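PDB 5KZS: putative cell surface protein, similar to internalin proteins, which is of unknown function but, as an internalin-like leucine-rich repeat surface protein, probably takes part in protein-protein contacts with the host. Local coordinates for residues 126-131 with 146-151; 139-144 with 164-169; 155-160 with 179-184; 192-197 with 212-217; 208-213 with 230-235. One frame throughout, in Å; residues are numbered along the deposited sequence.

Contact 1 (126-131 with 146-151); sequences VTITMS and PDLSQL
The carbonyl oxygen of V126 is gripped twice by the facing chain, by N of S149 at 2.9 Å and by N of Q150 at 3.0 Å. Two residues further on, I128 N returns a bond to Q150 O at 3.2 Å. Two CA-H...O contacts fill the gaps: CA of T127 sits 3.5 Å from Q150 O, and CA of L151 meets I128 O. These are neighbouring strands of the parallel sheet that lines one side of the leucine-rich repeat solenoid, T127 pairing with Q150 and I128 with L151. Apolar contacts lie on the face of I128 and L151, turned to the solenoid interior. There CD1 of L151 lies beside CB of I128 at 3.9 Å, while L148, its CG anti to the backbone N (chi1 -177°), brings CD1 across the I128 side chain to 4.0 Å from CG1. On the other face T127 and Q150 run side by side, OG1 of T127 packing against CB of Q150; the amide oxygen OE1 of Q150 is bonded instead to the hydroxyl of Y152.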
# COMPACT_ATOMS: atom_id res chain seq x y z
N VAL A 126 -12.41 12.84 -2.57
CA VAL A 126 -11.13 13.21 -1.95
C VAL A 126 -10.33 11.97 -1.49
O VAL A 126 -9.11 11.97 -1.62
CB VAL A 126 -11.38 14.24 -0.83
CG1 VAL A 126 -10.27 14.30 0.22
CG2 VAL A 126 -11.62 15.62 -1.44
N THR A 127 -10.98 10.92 -1.00
CA THR A 127 -10.30 9.79 -0.38
C THR A 127 -10.93 8.47 -0.81
O THR A 127 -12.14 8.34 -0.79
CB THR A 127 -10.43 9.88 1.15
OG1 THR A 127 -9.86 11.12 1.59
CG2 THR A 127 -9.74 8.70 1.86
N ILE A 128 -10.10 7.49 -1.15
CA ILE A 128 -10.56 6.13 -1.47
C ILE A 128 -9.68 5.13 -0.75
O ILE A 128 -8.46 5.25 -0.75
CB ILE A 128 -10.51 5.82 -2.99
CG1 ILE A 128 -11.41 6.81 -3.75
CG2 ILE A 128 -10.94 4.37 -3.28
CD1 ILE A 128 -11.48 6.59 -5.25
N THR A 129 -10.32 4.12 -0.19
CA THR A 129 -9.65 3.14 0.62
C THR A 129 -10.24 1.78 0.30
O THR A 129 -11.40 1.52 0.64
CB THR A 129 -9.84 3.46 2.12
OG1 THR A 129 -9.45 4.82 2.39
CG2 THR A 129 -9.02 2.50 2.98
N MSE A 130 -9.47 0.92 -0.35
CA MSE A 130 -9.94 -0.44 -0.68
C MSE A 130 -9.10 -1.56 -0.16
O MSE A 130 -9.29 -2.74 -0.53
CB MSE A 130 -10.02 -0.45 -2.18
CG MSE A 130 -11.32 0.27 -2.54
SE MSE A 130 -11.28 0.50 -4.46
CE MSE A 130 -11.92 -1.32 -4.86
N SER A 131 -8.20 -1.20 0.77
CA SER A 131 -7.14 -2.05 1.24
C SER A 131 -7.70 -3.34 1.81
O SER A 131 -8.79 -3.34 2.35
CB SER A 131 -6.34 -1.31 2.32
OG SER A 131 -5.94 -0.01 1.89
N PRO A 146 -10.98 15.01 -10.24
CA PRO A 146 -9.92 16.03 -10.28
C PRO A 146 -9.40 16.53 -8.92
O PRO A 146 -8.33 17.15 -8.89
CB PRO A 146 -10.59 17.19 -11.03
CG PRO A 146 -12.03 17.05 -10.68
CD PRO A 146 -12.26 15.57 -10.73
N ASP A 147 -10.16 16.29 -7.84
CA ASP A 147 -9.76 16.67 -6.48
C ASP A 147 -9.28 15.51 -5.58
O ASP A 147 -9.12 15.71 -4.37
CB ASP A 147 -10.95 17.40 -5.79
CG ASP A 147 -11.09 18.85 -6.23
OD1 ASP A 147 -10.06 19.54 -6.45
OD2 ASP A 147 -12.25 19.32 -6.33
N LEU A 148 -9.05 14.32 -6.15
CA LEU A 148 -8.63 13.16 -5.35
C LEU A 148 -7.29 13.46 -4.71
O LEU A 148 -6.33 13.76 -5.45
CB LEU A 148 -8.52 11.91 -6.22
CG LEU A 148 -8.16 10.58 -5.54
CD1 LEU A 148 -9.30 10.12 -4.65
CD2 LEU A 148 -7.85 9.49 -6.54
N SER A 149 -7.23 13.40 -3.36
CA SER A 149 -5.97 13.65 -2.60
C SER A 149 -5.40 12.51 -1.74
O SER A 149 -4.27 12.63 -1.31
CB SER A 149 -6.06 14.94 -1.77
OG SER A 149 -6.83 14.74 -0.62
N GLN A 150 -6.15 11.44 -1.50
CA GLN A 150 -5.64 10.28 -0.75
C GLN A 150 -6.10 8.99 -1.39
O GLN A 150 -7.25 8.89 -1.76
CB GLN A 150 -6.14 10.30 0.69
CG GLN A 150 -5.85 11.55 1.49
CD GLN A 150 -5.97 11.32 3.00
OE1 GLN A 150 -5.37 10.39 3.54
NE2 GLN A 150 -6.74 12.15 3.69
N LEU A 151 -5.23 7.99 -1.48
CA LEU A 151 -5.61 6.71 -2.10
C LEU A 151 -4.93 5.54 -1.41
O LEU A 151 -3.70 5.44 -1.45
CB LEU A 151 -5.26 6.73 -3.59
CG LEU A 151 -5.49 5.47 -4.45
CD1 LEU A 151 -6.93 4.97 -4.29
CD2 LEU A 151 -5.18 5.72 -5.91

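Contact 2 (139-144 with 164-169); sequences IPDFTG and PDFHTI
D141 reaches over to H167 with both carboxylate oxygens. OD1 takes the backbone N-H of H167 at 2.9 Å, nearly straight at 170°, and OD2 takes the ring N-H on ND1 at 2.6 Å. The ring bond uses the syn lone pair of OD2 and lies in the plane of the imidazole, though carboxylate and ring planes are turned 37° apart. A chi1 of -173° at D141 swings the carboxylate across to H167. OD1 has a second donor, a water that also gives its other proton to F142 O and accepts from T168 N at 2.7 Å; this one molecule therefore satisfies a backbone carbonyl and a backbone amide on opposite segments. Such a short bond and the clustered donors would probably favour a charged carboxylate on D141.

Beneath this polar layer F142 and F166 lie side by side with rings nearly parallel, rim to rim, CE2 of F142 3.6 Å from CE1 of F166. CG2 of I139 meets the edge of the F166 ring, and I169 packs CG2 on CB of F142. The Pro-Asp-Phe triplets 140-142 and 164-166 recur on adjoining coils of the leucine-rich repeat solenoid, away from its parallel sheet, with P164 packing on D141.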
# COMPACT_ATOMS: atom_id res chain seq x y z
N ILE A 139 -5.47 -0.52 -11.74
CA ILE A 139 -5.92 0.76 -11.25
C ILE A 139 -6.12 1.62 -12.47
O ILE A 139 -5.22 1.75 -13.28
CB ILE A 139 -4.91 1.43 -10.29
CG1 ILE A 139 -4.51 0.45 -9.19
CG2 ILE A 139 -5.50 2.69 -9.67
CD1 ILE A 139 -3.28 0.88 -8.42
N PRO A 140 -7.31 2.21 -12.61
CA PRO A 140 -7.49 3.07 -13.77
C PRO A 140 -6.74 4.38 -13.59
O PRO A 140 -6.56 4.86 -12.46
CB PRO A 140 -9.00 3.31 -13.78
CG PRO A 140 -9.36 3.29 -12.33
CD PRO A 140 -8.44 2.30 -11.67
N ASP A 141 -6.29 4.93 -14.70
CA ASP A 141 -5.73 6.27 -14.74
C ASP A 141 -6.89 7.29 -14.72
O ASP A 141 -7.38 7.73 -15.77
CB ASP A 141 -4.89 6.40 -16.00
CG ASP A 141 -4.13 7.69 -16.06
OD1 ASP A 141 -4.23 8.51 -15.11
OD2 ASP A 141 -3.42 7.88 -17.08
N PHE A 142 -7.27 7.68 -13.50
CA PHE A 142 -8.55 8.35 -13.22
C PHE A 142 -8.78 9.62 -14.03
O PHE A 142 -7.91 10.49 -14.05
CB PHE A 142 -8.67 8.75 -11.75
CG PHE A 142 -8.38 7.64 -10.79
CD1 PHE A 142 -9.32 6.65 -10.55
CD2 PHE A 142 -7.17 7.59 -10.11
CE1 PHE A 142 -9.06 5.63 -9.64
CE2 PHE A 142 -6.91 6.57 -9.22
CZ PHE A 142 -7.85 5.59 -8.98
N THR A 143 -9.96 9.73 -14.65
CA THR A 143 -10.36 10.89 -15.47
C THR A 143 -11.34 11.85 -14.79
O THR A 143 -11.35 13.04 -15.11
CB THR A 143 -11.03 10.42 -16.77
OG1 THR A 143 -12.04 9.47 -16.45
CG2 THR A 143 -10.01 9.78 -17.70
N GLY A 144 -12.13 11.34 -13.85
CA GLY A 144 -13.29 12.07 -13.32
C GLY A 144 -13.27 12.47 -11.85
O GLY A 144 -14.33 12.79 -11.30
N PRO A 164 -0.70 2.71 -13.11
CA PRO A 164 -0.45 3.63 -14.23
C PRO A 164 0.29 4.88 -13.77
O PRO A 164 0.31 5.17 -12.56
CB PRO A 164 -1.86 4.01 -14.66
CG PRO A 164 -2.61 4.06 -13.37
CD PRO A 164 -2.01 2.99 -12.48
N ASP A 165 0.85 5.63 -14.71
CA ASP A 165 1.47 6.92 -14.38
C ASP A 165 0.39 7.99 -14.34
O ASP A 165 0.17 8.68 -15.33
CB ASP A 165 2.55 7.30 -15.38
CG ASP A 165 3.15 8.67 -15.10
OD1 ASP A 165 2.89 9.23 -14.00
OD2 ASP A 165 3.89 9.18 -15.98
N PHE A 166 -0.23 8.16 -13.18
CA PHE A 166 -1.47 8.92 -13.04
C PHE A 166 -1.41 10.34 -13.62
O PHE A 166 -0.65 11.18 -13.13
CB PHE A 166 -1.87 9.02 -11.57
CG PHE A 166 -2.13 7.70 -10.90
CD1 PHE A 166 -3.34 7.05 -11.07
CD2 PHE A 166 -1.19 7.14 -10.05
CE1 PHE A 166 -3.59 5.84 -10.44
CE2 PHE A 166 -1.43 5.93 -9.41
CZ PHE A 166 -2.64 5.28 -9.61
N HIS A 167 -2.22 10.59 -14.65
CA HIS A 167 -2.19 11.86 -15.40
C HIS A 167 -3.15 12.93 -14.87
O HIS A 167 -2.83 14.13 -14.88
CB HIS A 167 -2.45 11.62 -16.90
CG HIS A 167 -1.39 10.80 -17.57
ND1 HIS A 167 -1.51 9.45 -17.77
CD2 HIS A 167 -0.18 11.15 -18.07
CE1 HIS A 167 -0.42 8.99 -18.36
NE2 HIS A 167 0.40 10.00 -18.55
N THR A 168 -4.32 12.50 -14.42
CA THR A 168 -5.43 13.42 -14.17
C THR A 168 -5.85 13.48 -12.69
O THR A 168 -7.04 13.68 -12.38
CB THR A 168 -6.61 13.06 -15.09
OG1 THR A 168 -6.11 12.52 -16.32
CG2 THR A 168 -7.49 14.27 -15.38
N ILE A 169 -4.88 13.32 -11.79
CA ILE A 169 -5.07 13.52 -10.34
C ILE A 169 -3.88 14.31 -9.73
O ILE A 169 -3.21 13.83 -8.81
CB ILE A 169 -5.32 12.18 -9.60
CG1 ILE A 169 -4.27 11.12 -9.94
CG2 ILE A 169 -6.69 11.61 -9.95
CD1 ILE A 169 -4.21 9.98 -8.95
O HOH W 1 -5.27 10.17 -13.37

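Contact 3 (155-160 with 179-184); sequences DMMITS and HNQLTN
Segments 155-160 and 179-184 run almost in the same direction, 6° apart, with the CA atoms of D155 and H179 4.6 Å from each other and similar spacings at M157-N180 and T159-L182. Neither is a regular strand here. Direct backbone pairing is sparse: N of Q181 bonds to I158 O at 3.1 Å, and CA of D155 makes a CA-H...O contact with H179 O.

A side chain does the rest of the pairing. N180 points its amide at the bend of the first segment, where OD1 accepts from N of M156 at 2.8 Å and from N of I158 at 3.1 Å. The two donors arrive from opposite faces of the amide: M156 N is tilted 22° from the plane, I158 N stands well above it. The other end of the group is held too, since ND2 of N180 donates to O of M153. CB of I158 rests 3.5 Å from CG of N180, and beyond it CG2 of I158 lies alongside CD2 of L182 at 3.8 Å. Outside, the amide of Q181 follows the selenomethionine M157, NE2 near CB. At the far end the hydroxyls of S160 and T183 are hydrogen-bonded, OG to OG1 at 3.2 Å.

With bonds at both its oxygen and its nitrogen, the buried N180 amide has its flip fixed and replaces backbone pairing where the chain turns, matching the asparagine ladder of leucine-rich repeat proteins.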
# COMPACT_ATOMS: atom_id res chain seq x y z
N ASP A 155 -2.35 -4.21 0.62
CA ASP A 155 -2.78 -5.60 0.83
C ASP A 155 -3.78 -6.08 -0.22
O ASP A 155 -4.72 -6.83 0.10
CB ASP A 155 -3.35 -5.78 2.25
CG ASP A 155 -3.44 -7.26 2.69
OD1 ASP A 155 -2.77 -8.13 2.09
OD2 ASP A 155 -4.19 -7.55 3.63
N MSE A 156 -3.58 -5.68 -1.47
CA MSE A 156 -4.50 -6.04 -2.56
C MSE A 156 -3.90 -6.95 -3.61
O MSE A 156 -4.54 -7.20 -4.60
CB MSE A 156 -5.01 -4.76 -3.23
CG MSE A 156 -5.62 -3.77 -2.25
SE MSE A 156 -6.63 -2.40 -3.22
CE MSE A 156 -8.25 -3.41 -3.67
N MSE A 157 -2.69 -7.46 -3.40
CA MSE A 157 -1.98 -8.26 -4.43
C MSE A 157 -1.73 -7.49 -5.71
O MSE A 157 -1.74 -8.05 -6.78
CB MSE A 157 -2.66 -9.59 -4.73
CG MSE A 157 -2.90 -10.35 -3.44
SE MSE A 157 -3.34 -12.22 -3.85
CE MSE A 157 -3.58 -12.81 -1.98
N ILE A 158 -1.46 -6.19 -5.57
CA ILE A 158 -1.14 -5.30 -6.69
C ILE A 158 0.24 -5.61 -7.28
O ILE A 158 1.21 -5.77 -6.54
CB ILE A 158 -1.24 -3.80 -6.26
CG1 ILE A 158 -2.72 -3.37 -6.25
CG2 ILE A 158 -0.43 -2.87 -7.16
CD1 ILE A 158 -2.99 -2.08 -5.51
N THR A 159 0.31 -5.67 -8.62
CA THR A 159 1.59 -5.81 -9.35
C THR A 159 1.88 -4.54 -10.16
O THR A 159 0.99 -3.69 -10.32
CB THR A 159 1.63 -7.08 -10.23
OG1 THR A 159 0.41 -7.23 -10.95
CG2 THR A 159 1.83 -8.32 -9.35
N SER A 160 3.11 -4.41 -10.66
CA SER A 160 3.61 -3.18 -11.31
C SER A 160 2.79 -2.78 -12.53
O SER A 160 2.58 -1.59 -12.77
CB SER A 160 5.08 -3.34 -11.71
OG SER A 160 5.87 -3.75 -10.60
N HIS A 179 2.24 -3.63 1.35
CA HIS A 179 1.72 -5.01 1.42
C HIS A 179 1.20 -5.56 0.08
O HIS A 179 0.23 -6.33 0.04
CB HIS A 179 0.66 -5.15 2.52
CG HIS A 179 1.22 -5.17 3.90
ND1 HIS A 179 1.79 -6.30 4.45
CD2 HIS A 179 1.31 -4.20 4.85
CE1 HIS A 179 2.20 -6.03 5.68
NE2 HIS A 179 1.92 -4.76 5.94
N ASN A 180 1.84 -5.15 -1.01
CA ASN A 180 1.53 -5.66 -2.33
C ASN A 180 2.81 -6.34 -2.84
O ASN A 180 3.76 -6.48 -2.07
CB ASN A 180 1.07 -4.49 -3.19
CG ASN A 180 -0.37 -4.05 -2.87
OD1 ASN A 180 -1.30 -4.87 -2.82
ND2 ASN A 180 -0.56 -2.74 -2.70
N GLN A 181 2.84 -6.79 -4.10
CA GLN A 181 4.08 -7.39 -4.65
C GLN A 181 4.63 -6.59 -5.83
O GLN A 181 4.93 -7.13 -6.89
CB GLN A 181 3.96 -8.91 -4.92
CG GLN A 181 2.59 -9.41 -5.34
CD GLN A 181 1.68 -9.73 -4.16
OE1 GLN A 181 1.77 -9.12 -3.09
NE2 GLN A 181 0.79 -10.69 -4.36
N LEU A 182 4.81 -5.30 -5.58
CA LEU A 182 5.44 -4.39 -6.53
C LEU A 182 6.93 -4.68 -6.68
O LEU A 182 7.65 -4.70 -5.67
CB LEU A 182 5.28 -2.94 -6.06
CG LEU A 182 3.84 -2.40 -6.02
CD1 LEU A 182 3.78 -1.09 -5.24
CD2 LEU A 182 3.30 -2.22 -7.44
N THR A 183 7.38 -4.91 -7.93
CA THR A 183 8.81 -5.07 -8.28
C THR A 183 9.45 -3.80 -8.87
O THR A 183 10.67 -3.66 -8.87
CB THR A 183 9.01 -6.22 -9.30
OG1 THR A 183 8.13 -6.04 -10.41
CG2 THR A 183 8.73 -7.57 -8.67
N ASN A 184 8.62 -2.90 -9.37
CA ASN A 184 9.07 -1.69 -10.06
C ASN A 184 7.97 -0.65 -9.96
O ASN A 184 6.80 -1.00 -9.76
CB ASN A 184 9.30 -1.98 -11.55
CG ASN A 184 10.58 -2.77 -11.81
OD1 ASN A 184 11.68 -2.20 -11.82
ND2 ASN A 184 10.44 -4.08 -12.04

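Contact 4 (192-197 with 212-217); sequences TNLAEL and TNLSNL
L217 drives CD1 against the backbone of A195 and comes within 4.1 Å of CB of L197, making the tight side of this contact between two successive coils of the leucine-rich repeat solenoid. The 192-197 segment leads into strand 196-198, and the 212-217 segment, which ends in a type I turn from L214 to L217, leads toward the next strand. CD1 of L217 lies 3.4 Å from A195 O and also reaches CD2 of L194 at 4.3 Å. L194 in turn touches L214 through the CD2 methyls, a looser fit at 4.5 Å. L194 and L197 are buried, packing on L175 of the preceding strand; L214 and L217 are only partly covered. T192 too is well covered by the turn, its CG2 3.9 Å from ND2 of N213.

The outer side, with N193, S215 and N216, is different. Here the segments meet mostly through carbon: CB of N216 is 3.5 Å from T192 O, and CB of S215 packs on the same oxygen. N216 itself is exposed. ND2 of N193 donates to T192 OG1 within its own segment. Between the two sides the backbones touch by a CA-H...O contact, CA of A195 3.4 Å from N216 O, with 158° at the hydrogen.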
# COMPACT_ATOMS: atom_id res chain seq x y z
N THR A 192 2.95 16.19 -8.49
CA THR A 192 3.86 17.24 -8.00
C THR A 192 3.53 17.72 -6.58
O THR A 192 4.33 18.45 -5.99
CB THR A 192 3.87 18.47 -8.92
OG1 THR A 192 2.57 19.06 -8.94
CG2 THR A 192 4.28 18.10 -10.35
N ASN A 193 2.36 17.34 -6.06
CA ASN A 193 1.96 17.65 -4.69
C ASN A 193 1.90 16.42 -3.78
O ASN A 193 1.42 16.53 -2.65
CB ASN A 193 0.60 18.36 -4.70
CG ASN A 193 0.73 19.85 -4.99
OD1 ASN A 193 0.29 20.68 -4.18
ND2 ASN A 193 1.34 20.20 -6.12
N LEU A 194 2.39 15.26 -4.24
CA LEU A 194 2.43 14.06 -3.40
C LEU A 194 3.38 14.28 -2.25
O LEU A 194 4.53 14.67 -2.48
CB LEU A 194 2.84 12.80 -4.19
CG LEU A 194 2.55 11.48 -3.47
CD1 LEU A 194 1.08 11.09 -3.64
CD2 LEU A 194 3.43 10.35 -3.97
N ALA A 195 2.90 14.04 -1.03
CA ALA A 195 3.69 14.18 0.18
C ALA A 195 4.11 12.84 0.77
O ALA A 195 5.25 12.70 1.20
CB ALA A 195 2.91 14.99 1.21
N GLU A 196 3.21 11.86 0.77
CA GLU A 196 3.46 10.56 1.41
C GLU A 196 3.25 9.45 0.41
O GLU A 196 2.24 9.39 -0.28
CB GLU A 196 2.54 10.35 2.62
CG GLU A 196 2.80 11.31 3.79
CD GLU A 196 1.95 12.60 3.80
OE1 GLU A 196 0.72 12.57 3.52
OE2 GLU A 196 2.52 13.68 4.12
N LEU A 197 4.22 8.55 0.33
CA LEU A 197 4.12 7.41 -0.56
C LEU A 197 4.55 6.21 0.26
O LEU A 197 5.69 6.12 0.70
CB LEU A 197 5.02 7.61 -1.79
CG LEU A 197 5.14 6.49 -2.83
CD1 LEU A 197 3.79 6.06 -3.37
CD2 LEU A 197 6.02 6.94 -3.97
N THR A 212 12.08 11.60 -10.46
CA THR A 212 12.53 12.89 -10.99
C THR A 212 11.65 14.09 -10.62
O THR A 212 12.15 15.22 -10.52
CB THR A 212 12.68 12.85 -12.53
OG1 THR A 212 11.50 12.30 -13.12
CG2 THR A 212 13.87 11.99 -12.93
N ASN A 213 10.35 13.86 -10.43
CA ASN A 213 9.36 14.94 -10.37
C ASN A 213 8.37 14.82 -9.20
O ASN A 213 7.17 15.11 -9.37
CB ASN A 213 8.61 14.99 -11.71
CG ASN A 213 7.90 16.31 -11.93
OD1 ASN A 213 8.34 17.36 -11.45
ND2 ASN A 213 6.79 16.26 -12.64
N LEU A 214 8.86 14.43 -8.03
CA LEU A 214 8.05 14.39 -6.81
C LEU A 214 8.39 15.59 -5.93
O LEU A 214 8.90 15.44 -4.82
CB LEU A 214 8.26 13.06 -6.07
CG LEU A 214 7.73 11.83 -6.80
CD1 LEU A 214 8.04 10.57 -6.01
CD2 LEU A 214 6.24 11.91 -7.06
N SER A 215 8.06 16.77 -6.44
CA SER A 215 8.42 18.07 -5.83
C SER A 215 8.04 18.30 -4.36
O SER A 215 8.63 19.17 -3.72
CB SER A 215 7.80 19.21 -6.65
OG SER A 215 8.10 19.07 -8.02
N ASN A 216 7.07 17.57 -3.84
CA ASN A 216 6.58 17.82 -2.48
C ASN A 216 6.67 16.62 -1.54
O ASN A 216 6.02 16.61 -0.50
CB ASN A 216 5.14 18.32 -2.57
CG ASN A 216 4.90 19.57 -1.75
OD1 ASN A 216 4.01 19.60 -0.90
ND2 ASN A 216 5.70 20.61 -2.00
N LEU A 217 7.50 15.64 -1.88
CA LEU A 217 7.59 14.40 -1.09
C LEU A 217 8.34 14.62 0.24
O LEU A 217 9.42 15.20 0.26
CB LEU A 217 8.28 13.30 -1.91
CG LEU A 217 8.20 11.86 -1.37
CD1 LEU A 217 6.79 11.30 -1.46
CD2 LEU A 217 9.16 10.95 -2.11

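Contact 5 (208-213 with 230-235); sequences MTNFTN and LPSNVL
N210 and N233 hold the two segments together, with S232 beside them. OD1 of N210 takes the backbone N-H of N233 at 2.9 Å, in the carbonyl plane and on a lone pair, the N-H...O angle being 165°. The same amide turns its nitrogen to S232, ND2 donating to OG at 3.1 Å from a little out of the amide plane. The N210 side chain leaves its backbone N on the far side (chi1 -168°) and so extends over the turn formed by P231-V234. In return N233 sends ND2 back to the first segment, where it makes two weak bonds, to N210 O at 3.3 Å and to F211 O. The N210 amide is thus fixed at both ends, N233 only weakly; the side chains cross at about a right angle, with amide planes 23° apart. This joins adjoining coils near the C-terminal end of the leucine-rich repeat solenoid, next to helix 263-270, on which L230 packs. Outward from the polar group, CB of P231 sits 3.3 Å from OD1 of N210, and its ring CD reaches CG of the selenomethionine M208 at 4.2 Å. Farther in, V234 meets F211: CG1 touches CB of the phenylalanine, while CG2 lies at the edge of the ring, one face of which is covered by the carbonyl oxygen of T209.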
# COMPACT_ATOMS: atom_id res chain seq x y z
N MSE A 208 15.47 0.80 -7.61
CA MSE A 208 14.13 1.19 -8.05
C MSE A 208 14.24 2.52 -8.74
O MSE A 208 15.31 3.14 -8.77
CB MSE A 208 13.20 1.27 -6.84
CG MSE A 208 13.41 2.55 -6.02
SE MSE A 208 12.35 2.67 -4.36
CE MSE A 208 10.84 3.63 -5.21
N THR A 209 13.12 2.97 -9.25
CA THR A 209 12.98 4.26 -9.91
C THR A 209 13.43 5.44 -9.09
O THR A 209 12.93 5.67 -8.01
CB THR A 209 11.51 4.46 -10.21
OG1 THR A 209 11.08 3.38 -11.05
CG2 THR A 209 11.27 5.81 -10.89
N ASN A 210 14.36 6.23 -9.62
CA ASN A 210 14.90 7.39 -8.92
C ASN A 210 14.04 8.59 -9.28
O ASN A 210 14.33 9.30 -10.24
CB ASN A 210 16.37 7.59 -9.30
CG ASN A 210 17.08 8.59 -8.40
OD1 ASN A 210 16.60 8.94 -7.32
ND2 ASN A 210 18.26 9.03 -8.83
N PHE A 211 13.01 8.84 -8.49
CA PHE A 211 11.92 9.76 -8.87
C PHE A 211 12.37 11.18 -9.22
O PHE A 211 12.95 11.87 -8.38
CB PHE A 211 10.86 9.83 -7.76
CG PHE A 211 10.18 8.52 -7.47
CD1 PHE A 211 9.45 7.87 -8.45
CD2 PHE A 211 10.28 7.92 -6.22
CE1 PHE A 211 8.84 6.65 -8.19
CE2 PHE A 211 9.67 6.71 -5.96
CZ PHE A 211 8.95 6.07 -6.93
N THR A 212 12.08 11.60 -10.46
CA THR A 212 12.53 12.89 -10.99
C THR A 212 11.65 14.09 -10.62
O THR A 212 12.15 15.22 -10.52
CB THR A 212 12.68 12.85 -12.53
OG1 THR A 212 11.50 12.30 -13.12
CG2 THR A 212 13.87 11.99 -12.93
N ASN A 213 10.35 13.86 -10.43
CA ASN A 213 9.36 14.94 -10.37
C ASN A 213 8.37 14.82 -9.20
O ASN A 213 7.17 15.11 -9.37
CB ASN A 213 8.61 14.99 -11.71
CG ASN A 213 7.90 16.31 -11.93
OD1 ASN A 213 8.34 17.36 -11.45
ND2 ASN A 213 6.79 16.26 -12.64
N LEU A 230 19.46 3.02 -2.51
CA LEU A 230 18.31 3.89 -2.43
C LEU A 230 18.34 5.00 -3.49
O LEU A 230 19.40 5.52 -3.81
CB LEU A 230 18.26 4.54 -1.05
CG LEU A 230 18.32 3.63 0.19
CD1 LEU A 230 18.23 4.48 1.45
CD2 LEU A 230 17.24 2.56 0.20
N PRO A 231 17.16 5.39 -4.01
CA PRO A 231 17.08 6.46 -5.01
C PRO A 231 17.52 7.83 -4.46
O PRO A 231 16.81 8.42 -3.62
CB PRO A 231 15.60 6.48 -5.38
CG PRO A 231 14.91 5.97 -4.16
CD PRO A 231 15.83 4.92 -3.61
N SER A 232 18.66 8.30 -4.95
CA SER A 232 19.32 9.54 -4.47
C SER A 232 18.47 10.83 -4.48
O SER A 232 18.71 11.72 -3.66
CB SER A 232 20.57 9.79 -5.30
OG SER A 232 20.22 9.99 -6.66
N ASN A 233 17.50 10.94 -5.40
CA ASN A 233 16.67 12.16 -5.53
C ASN A 233 15.69 12.39 -4.37
O ASN A 233 15.22 13.51 -4.17
CB ASN A 233 15.88 12.17 -6.84
CG ASN A 233 16.76 12.24 -8.07
OD1 ASN A 233 17.92 12.61 -7.99
ND2 ASN A 233 16.20 11.88 -9.21
N VAL A 234 15.39 11.34 -3.62
CA VAL A 234 14.39 11.39 -2.57
C VAL A 234 14.94 10.83 -1.26
O VAL A 234 14.20 10.31 -0.44
CB VAL A 234 13.12 10.63 -2.99
CG1 VAL A 234 12.46 11.34 -4.17
CG2 VAL A 234 13.40 9.17 -3.32
N LEU A 235 16.25 10.96 -1.06
CA LEU A 235 16.89 10.29 0.05
C LEU A 235 16.38 10.82 1.38
O LEU A 235 16.03 10.02 2.24
CB LEU A 235 18.41 10.44 -0.04
CG LEU A 235 19.23 9.59 0.93
CD1 LEU A 235 18.85 8.11 0.90
CD2 LEU A 235 20.70 9.77 0.60

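Overall arrangement
All five contacts join successive coils of one solenoid. Contacts 1 and 4 lie at or just before strands of the same parallel sheet, but contact 1 has true backbone pairing, whereas contact 4, nearer the surface, relies on leucines and CA-H...O contacts. Contacts 2 and 5 use the same scheme on two pairs of coils: an Asp or Asn two residues after the segment's start grips the next coil above a phenylalanine, a carboxylate with a bridging water in contact 2, amide-based in contact 5. Contact 3, closest to the chain's centre, supplements a single backbone bond with a buried asparagine. F142 packs on L151 of contact 1, and V234 on L217 of contact 4, linking contact 2 to contact 1 and contact 5 to contact 4.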